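Local coordinates for glycoside transferase (Listeria monocytogenes, PDB 6R2M), which is a glycoside hydrolase that probably cleaves exopolysaccharide outside the bacterial cell, at residues T18-S21 and V22-Y25; N98-V101 and D102-I106; A266-T269 and Q270-K274. One frame throughout, in Å; residues are numbered along the deposited sequence.

Contact 1: T18-S21 and V22-Y25; sequences TSTS and VQTY
The flat carboxamide of Gln23 lies against the backbone of Ser19 and Thr20. At its edge, NE2 donates to Ser19 O at 3.0 Å. That oxygen is only 13° out of the amide plane, and NE2 in turn lies in the carbonyl plane of Ser19, on a lone pair. Thr20 CA lies over one face of the amide, displaced towards OE1, from which it is 3.3 Å away. The bend of the Gln23 chain at chi2 (96°) folds the amide back towards the loop instead of letting it run straight out. NE2 has a second acceptor in Asp65 OD2, which helps to fix which way round the amide sits. Gln23 OE1 accepts from a water at 2.6 Å, and the same water takes the N-H of Val22 at 3.0 Å. The Tyr25 ring leaves this cluster and meets the ring of Tyr304. On the outer side, a second water joins Thr20 OG1 to Thr24 OG1, while Thr24 N donates to Thr20 O at 3.0 Å with an N-H...O angle of 163°. These bonds define a helix N-terminus with Thr20 at the N-cap, whose own side chain makes no capping bond; a water meets the first-turn N-H of Val22 instead, and Gln23 bridges back to the loop carbonyl of Ser19.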
loop_
_atom_site.group_PDB
_atom_site.type_symbol
_atom_site.label_atom_id
_atom_site.label_comp_id
_atom_site.label_asym_id
_atom_site.label_seq_id
_atom_site.Cartn_x
_atom_site.Cartn_y
_atom_site.Cartn_z
ATOM N N THR A 18 21.682 -2.711 4.004
ATOM C CA THR A 18 22.282 -2.446 2.698
ATOM C C THR A 18 22.548 -0.967 2.497
ATOM O O THR A 18 23.379 -0.600 1.662
ATOM C CB THR A 18 21.393 -2.935 1.561
ATOM O OG1 THR A 18 20.157 -2.218 1.580
ATOM C CG2 THR A 18 21.133 -4.416 1.661
ATOM N N SER A 19 21.862 -0.118 3.252
ATOM C CA SER A 19 21.972 1.328 3.131
ATOM C C SER A 19 21.301 1.938 4.351
ATOM O O SER A 19 20.366 1.346 4.897
ATOM C CB SER A 19 21.307 1.815 1.835
ATOM O OG SER A 19 20.914 3.173 1.895
ATOM N N THR A 20 21.743 3.123 4.745
ATOM C CA THR A 20 21.109 3.834 5.842
ATOM C C THR A 20 20.604 5.216 5.462
ATOM O O THR A 20 20.143 5.942 6.345
ATOM C CB THR A 20 22.072 3.974 7.025
ATOM O OG1 THR A 20 23.206 4.741 6.618
ATOM C CG2 THR A 20 22.532 2.607 7.504
ATOM N N SER A 21 20.690 5.613 4.190
ATOM C CA SER A 21 20.414 7.003 3.836
ATOM C C SER A 21 18.936 7.344 3.983
ATOM O O SER A 21 18.592 8.456 4.411
ATOM C CB SER A 21 20.896 7.274 2.410
ATOM O OG SER A 21 20.365 6.322 1.510
ATOM N N VAL A 22 18.043 6.417 3.616
ATOM C CA VAL A 22 16.615 6.676 3.767
ATOM C C VAL A 22 16.258 6.805 5.243
ATOM O O VAL A 22 15.525 7.715 5.643
ATOM C CB VAL A 22 15.777 5.579 3.083
ATOM C CG1 VAL A 22 14.319 5.678 3.537
ATOM C CG2 VAL A 22 15.868 5.695 1.576
ATOM N N GLN A 23 16.773 5.892 6.073
ATOM C CA GLN A 23 16.528 5.963 7.513
ATOM C C GLN A 23 16.956 7.314 8.073
ATOM O O GLN A 23 16.224 7.939 8.849
ATOM C CB GLN A 23 17.266 4.825 8.230
ATOM C CG GLN A 23 16.814 3.428 7.802
ATOM C CD GLN A 23 17.706 2.828 6.715
ATOM O OE1 GLN A 23 17.848 3.390 5.630
ATOM N NE2 GLN A 23 18.308 1.684 7.009
ATOM N N THR A 24 18.149 7.778 7.685
ATOM C CA THR A 24 18.637 9.080 8.130
ATOM C C THR A 24 17.724 10.195 7.650
ATOM O O THR A 24 17.373 11.091 8.424
ATOM C CB THR A 24 20.060 9.293 7.622
ATOM O OG1 THR A 24 20.913 8.306 8.221
ATOM C CG2 THR A 24 20.583 10.686 7.989
ATOM N N TYR A 25 17.281 10.115 6.393
ATOM C CA TYR A 25 16.411 11.144 5.833
ATOM C C TYR A 25 15.045 11.142 6.510
ATOM O O TYR A 25 14.479 12.207 6.786
ATOM C CB TYR A 25 16.271 10.924 4.332
ATOM C CG TYR A 25 15.502 12.006 3.640
ATOM C CD1 TYR A 25 16.150 13.146 3.187
ATOM C CD2 TYR A 25 14.131 11.906 3.449
ATOM C CE1 TYR A 25 15.457 14.154 2.556
ATOM C CE2 TYR A 25 13.417 12.917 2.805
ATOM C CZ TYR A 25 14.106 14.035 2.355
ATOM O OH TYR A 25 13.445 15.067 1.721
HETATM O O HOH W 1 18.453 3.471 3.053
HETATM O O HOH W 2 23.066 7.584 6.809
#

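Contact 2: N98-V101 and D102-I106; sequences NAIV and DDFRI
Asp103 turns back from the first turn of helix 100-116 to meet Asn98 and Ala99. Its CB rests 3.5 Å from Ile100 O, and CG comes within 3.7 Å of Ala99 O. At the tip the two oxygens part: OD1 meets a water at 2.8 Å that accepts the N-H of Ala99, whereas OD2 receives Asn98 ND2 at 2.8 Å on its syn side. That bond is nearly straight (167°) and lies in the amide plane of Asn98, although ND2 stands out of the carboxylate plane; the amide and carboxylate planes are 35° apart. OD2 is gripped by two donors, the second being Thr133 OG1, and each polar atom of the Asn98 amide has a partner, since OD1 takes the N-H of Tyr147. Ala99 is the N-cap, and its carbonyl is shared by the N-H groups of Asp102 and Asp103, which marks the opening of an alpha-helix in a mainly helical fold. On another flank, Phe104 runs beside Ile100: CE2 touches Ile100 CD1 at 4.0 Å, and Ile100 O sits 3.2 Å above one ring face, offset towards the rim. Leu130 and Met168 also touch this ring. Arg105, bent at chi3 (-60°), brings NH1 to Asp102 OD1 in a salt bridge at 2.9 Å, met on the anti side and almost in the guanidinium plane, near Glu51 and Glu58 of helix 50-62.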
loop_
_atom_site.group_PDB
_atom_site.type_symbol
_atom_site.label_atom_id
_atom_site.label_comp_id
_atom_site.label_asym_id
_atom_site.label_seq_id
_atom_site.Cartn_x
_atom_site.Cartn_y
_atom_site.Cartn_z
ATOM N N ASN A 98 -9.788 0.854 12.160
ATOM C CA ASN A 98 -8.617 0.427 11.405
ATOM C C ASN A 98 -8.815 0.798 9.932
ATOM O O ASN A 98 -9.765 1.489 9.562
ATOM C CB ASN A 98 -8.407 -1.079 11.574
ATOM C CG ASN A 98 -9.508 -1.882 10.905
ATOM O OD1 ASN A 98 -10.652 -1.445 10.860
ATOM N ND2 ASN A 98 -9.159 -3.039 10.338
ATOM N N ALA A 99 -7.916 0.323 9.071
ATOM C CA ALA A 99 -8.128 0.273 7.624
ATOM C C ALA A 99 -7.479 -1.017 7.164
ATOM O O ALA A 99 -6.288 -1.217 7.424
ATOM C CB ALA A 99 -7.510 1.485 6.910
ATOM N N ILE A 100 -8.245 -1.916 6.529
ATOM C CA ILE A 100 -7.699 -3.259 6.317
ATOM C C ILE A 100 -6.435 -3.217 5.472
ATOM O O ILE A 100 -5.526 -4.024 5.683
ATOM C CB ILE A 100 -8.729 -4.236 5.713
ATOM C CG1 ILE A 100 -9.197 -3.807 4.311
ATOM C CG2 ILE A 100 -9.861 -4.488 6.692
ATOM C CD1 ILE A 100 -10.189 -4.805 3.668
ATOM N N VAL A 101 -6.337 -2.272 4.533
ATOM C CA VAL A 101 -5.160 -2.205 3.669
ATOM C C VAL A 101 -3.904 -1.983 4.503
ATOM O O VAL A 101 -2.835 -2.535 4.201
ATOM C CB VAL A 101 -5.349 -1.119 2.584
ATOM C CG1 VAL A 101 -5.567 0.301 3.193
ATOM C CG2 VAL A 101 -4.217 -1.146 1.559
ATOM N N ASP A 102 -4.019 -1.198 5.580
ATOM C CA ASP A 102 -2.876 -0.919 6.444
ATOM C C ASP A 102 -2.562 -2.091 7.364
ATOM O O ASP A 102 -1.381 -2.338 7.662
ATOM C CB ASP A 102 -3.128 0.365 7.246
ATOM C CG ASP A 102 -3.308 1.584 6.339
ATOM O OD1 ASP A 102 -2.685 1.618 5.257
ATOM O OD2 ASP A 102 -4.088 2.502 6.685
ATOM N N ASP A 103 -3.592 -2.834 7.807
ATOM C CA ASP A 103 -3.344 -4.051 8.573
ATOM C C ASP A 103 -2.600 -5.063 7.725
ATOM O O ASP A 103 -1.639 -5.680 8.187
ATOM C CB ASP A 103 -4.645 -4.699 9.045
ATOM C CG ASP A 103 -5.467 -3.820 9.947
ATOM O OD1 ASP A 103 -5.010 -2.729 10.352
ATOM O OD2 ASP A 103 -6.598 -4.260 10.259
ATOM N N PHE A 104 -3.061 -5.250 6.479
ATOM C CA PHE A 104 -2.440 -6.190 5.543
ATOM C C PHE A 104 -0.971 -5.853 5.330
ATOM O O PHE A 104 -0.105 -6.736 5.331
ATOM C CB PHE A 104 -3.170 -6.158 4.193
ATOM C CG PHE A 104 -4.552 -6.750 4.202
ATOM C CD1 PHE A 104 -4.932 -7.714 5.133
ATOM C CD2 PHE A 104 -5.476 -6.325 3.251
ATOM C CE1 PHE A 104 -6.218 -8.244 5.105
ATOM C CE2 PHE A 104 -6.747 -6.842 3.217
ATOM C CZ PHE A 104 -7.120 -7.815 4.151
ATOM N N ARG A 105 -0.674 -4.574 5.128
ATOM C CA ARG A 105 0.704 -4.165 4.878
ATOM C C ARG A 105 1.586 -4.439 6.089
ATOM O O ARG A 105 2.689 -4.969 5.954
ATOM C CB ARG A 105 0.755 -2.683 4.510
ATOM C CG ARG A 105 2.166 -2.250 4.142
ATOM C CD ARG A 105 2.228 -0.754 3.873
ATOM N NE ARG A 105 1.344 -0.368 2.772
ATOM C CZ ARG A 105 0.180 0.251 2.919
ATOM N NH1 ARG A 105 -0.296 0.548 4.129
ATOM N NH2 ARG A 105 -0.526 0.571 1.843
ATOM N N ILE A 106 1.101 -4.108 7.286
ATOM C CA ILE A 106 1.908 -4.266 8.491
ATOM C C ILE A 106 2.143 -5.743 8.784
ATOM O O ILE A 106 3.263 -6.152 9.109
ATOM C CB ILE A 106 1.230 -3.540 9.669
ATOM C CG1 ILE A 106 1.462 -2.027 9.518
ATOM C CG2 ILE A 106 1.780 -4.015 11.016
ATOM C CD1 ILE A 106 0.524 -1.141 10.349
HETATM O O HOH W 3 -5.205 0.014 10.307
#

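Contact 3: A266-T269 and Q270-K274; sequences AFLT and QYFNK
Leu268 and Phe272, one turn apart on helix 262-274, form the buried apolar part of this contact. They run side by side in the same direction, and Leu268 CD2 touches Phe272 CE2 at 3.9 Å. Thr284 of helix 278-290 meets both side chains, and its OG1 bonds that of the buried Thr269, which is also bonded to Tyr265 O. Phe267 and the partly exposed Gln270 lie side by side: the amide plane stands 79° to the ring, and Gln270 NE2 lies in the ring plane at its edge, 3.7 Å from Phe267 CD1. Gln270 runs extended beyond CG (chi2 172°), which carries the amide along the ring to its polar partner, Thr310 OG1, while the Tyr271 hydroxyl bonds Asp231 OD1. Beneath these side chains the backbone is regular: Phe272 N reaches Leu268 O at 2.8 Å, and Asn273 N reaches Thr269 O at 3.0 Å. The solvent side is set apart by the exposure of Asn273 and Lys274. Asn273 ND2 lies 3.6 Å from Thr269 CG2, and although ND2 is 3.0 Å from Thr269 O, the angle is too poor for a hydrogen bond. Gln270, Tyr271 and Thr269 thus reach polar partners on other helices, Thr269 also one in its own helix; this chemistry suggests that specific polar links, as well as apolar burial, join helix 262-274 to those around it.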
loop_
_atom_site.group_PDB
_atom_site.type_symbol
_atom_site.label_atom_id
_atom_site.label_comp_id
_atom_site.label_asym_id
_atom_site.label_seq_id
_atom_site.Cartn_x
_atom_site.Cartn_y
_atom_site.Cartn_z
ATOM N N ALA A 266 5.436 4.306 -9.406
ATOM C CA ALA A 266 5.970 3.174 -8.652
ATOM C C ALA A 266 5.099 1.937 -8.845
ATOM O O ALA A 266 5.608 0.838 -9.120
ATOM C CB ALA A 266 6.079 3.529 -7.168
ATOM N N PHE A 267 3.778 2.106 -8.774
ATOM C CA PHE A 267 2.893 0.955 -8.925
ATOM C C PHE A 267 2.825 0.477 -10.370
ATOM O O PHE A 267 2.698 -0.726 -10.594
ATOM C CB PHE A 267 1.504 1.287 -8.402
ATOM C CG PHE A 267 1.473 1.566 -6.928
ATOM C CD1 PHE A 267 2.470 1.090 -6.096
ATOM C CD2 PHE A 267 0.459 2.327 -6.384
ATOM C CE1 PHE A 267 2.448 1.364 -4.738
ATOM C CE2 PHE A 267 0.417 2.600 -5.036
ATOM C CZ PHE A 267 1.424 2.117 -4.199
ATOM N N LEU A 268 2.919 1.385 -11.353
ATOM C CA LEU A 268 3.019 0.952 -12.750
ATOM C C LEU A 268 4.260 0.104 -12.982
ATOM O O LEU A 268 4.209 -0.902 -13.701
ATOM C CB LEU A 268 3.053 2.159 -13.679
ATOM C CG LEU A 268 1.718 2.765 -14.046
ATOM C CD1 LEU A 268 1.965 4.128 -14.650
ATOM C CD2 LEU A 268 1.026 1.845 -15.051
ATOM N N THR A 269 5.396 0.522 -12.425
ATOM C CA THR A 269 6.624 -0.238 -12.579
ATOM C C THR A 269 6.466 -1.640 -12.004
ATOM O O THR A 269 6.814 -2.630 -12.658
ATOM C CB THR A 269 7.764 0.533 -11.922
ATOM O OG1 THR A 269 7.904 1.786 -12.611
ATOM C CG2 THR A 269 9.067 -0.245 -11.996
ATOM N N GLN A 270 5.880 -1.741 -10.801
ATOM C CA GLN A 270 5.597 -3.044 -10.199
ATOM C C GLN A 270 4.645 -3.866 -11.060
ATOM O O GLN A 270 4.848 -5.070 -11.249
ATOM C CB GLN A 270 4.992 -2.869 -8.805
ATOM C CG GLN A 270 5.900 -2.159 -7.831
ATOM C CD GLN A 270 5.199 -1.828 -6.521
ATOM O OE1 GLN A 270 4.282 -2.527 -6.097
ATOM N NE2 GLN A 270 5.624 -0.746 -5.882
ATOM N N TYR A 271 3.605 -3.223 -11.588
ATOM C CA TYR A 271 2.594 -3.920 -12.376
ATOM C C TYR A 271 3.176 -4.445 -13.684
ATOM O O TYR A 271 2.943 -5.603 -14.070
ATOM C CB TYR A 271 1.434 -2.957 -12.638
ATOM C CG TYR A 271 0.435 -3.378 -13.703
ATOM C CD1 TYR A 271 -0.665 -4.159 -13.369
ATOM C CD2 TYR A 271 0.578 -2.960 -15.026
ATOM C CE1 TYR A 271 -1.600 -4.512 -14.318
ATOM C CE2 TYR A 271 -0.345 -3.320 -15.990
ATOM C CZ TYR A 271 -1.425 -4.097 -15.630
ATOM O OH TYR A 271 -2.335 -4.451 -16.597
ATOM N N PHE A 272 3.945 -3.611 -14.387
ATOM C CA PHE A 272 4.512 -4.061 -15.650
ATOM C C PHE A 272 5.526 -5.171 -15.423
ATOM O O PHE A 272 5.590 -6.119 -16.206
ATOM C CB PHE A 272 5.138 -2.871 -16.387
ATOM C CG PHE A 272 4.133 -1.986 -17.059
ATOM C CD1 PHE A 272 3.035 -2.535 -17.710
ATOM C CD2 PHE A 272 4.278 -0.601 -17.040
ATOM C CE1 PHE A 272 2.113 -1.708 -18.350
ATOM C CE2 PHE A 272 3.360 0.215 -17.680
ATOM C CZ PHE A 272 2.272 -0.339 -18.326
ATOM N N ASN A 273 6.261 -5.129 -14.316
ATOM C CA ASN A 273 7.213 -6.205 -14.068
ATOM C C ASN A 273 6.511 -7.495 -13.640
ATOM O O ASN A 273 6.937 -8.590 -14.025
ATOM C CB ASN A 273 8.253 -5.727 -13.064
ATOM C CG ASN A 273 9.163 -4.658 -13.665
ATOM O OD1 ASN A 273 9.414 -4.658 -14.875
ATOM N ND2 ASN A 273 9.642 -3.741 -12.838
ATOM N N LYS A 274 5.404 -7.395 -12.899
ATOM C CA LYS A 274 4.650 -8.591 -12.528
ATOM C C LYS A 274 3.973 -9.241 -13.730
ATOM O O LYS A 274 3.774 -10.461 -13.742
ATOM C CB LYS A 274 3.588 -8.251 -11.476
ATOM C CG LYS A 274 4.158 -7.915 -10.095
ATOM C CD LYS A 274 3.180 -7.091 -9.271
ATOM C CE LYS A 274 1.973 -7.914 -8.845
ATOM N NZ LYS A 274 2.313 -8.817 -7.705
#

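Overall arrangement
Along the chain the three contacts come in series, and each lies on a different helix: contact 1 at the start of helix 21-29, contact 2 at the start of helix 100-116, contact 3 over the last nine residues of helix 262-274. None touches another. The centres of contacts 1 and 2 are about 25 Å apart, and those of contacts 1 and 3 about 24 Å. Contacts 2 and 3 have centres about 21 Å apart and nearest atoms about 7 Å apart. Contact 2 lies deepest, about 8 Å from the chain centre, and contact 1 outermost at about 21 Å. Helix 50-62 touches contacts 1 and 2, and helix 301-312 touches contacts 1 and 3, so shared neighbouring helices link the N-terminal and C-terminal parts of this mainly helical monomer.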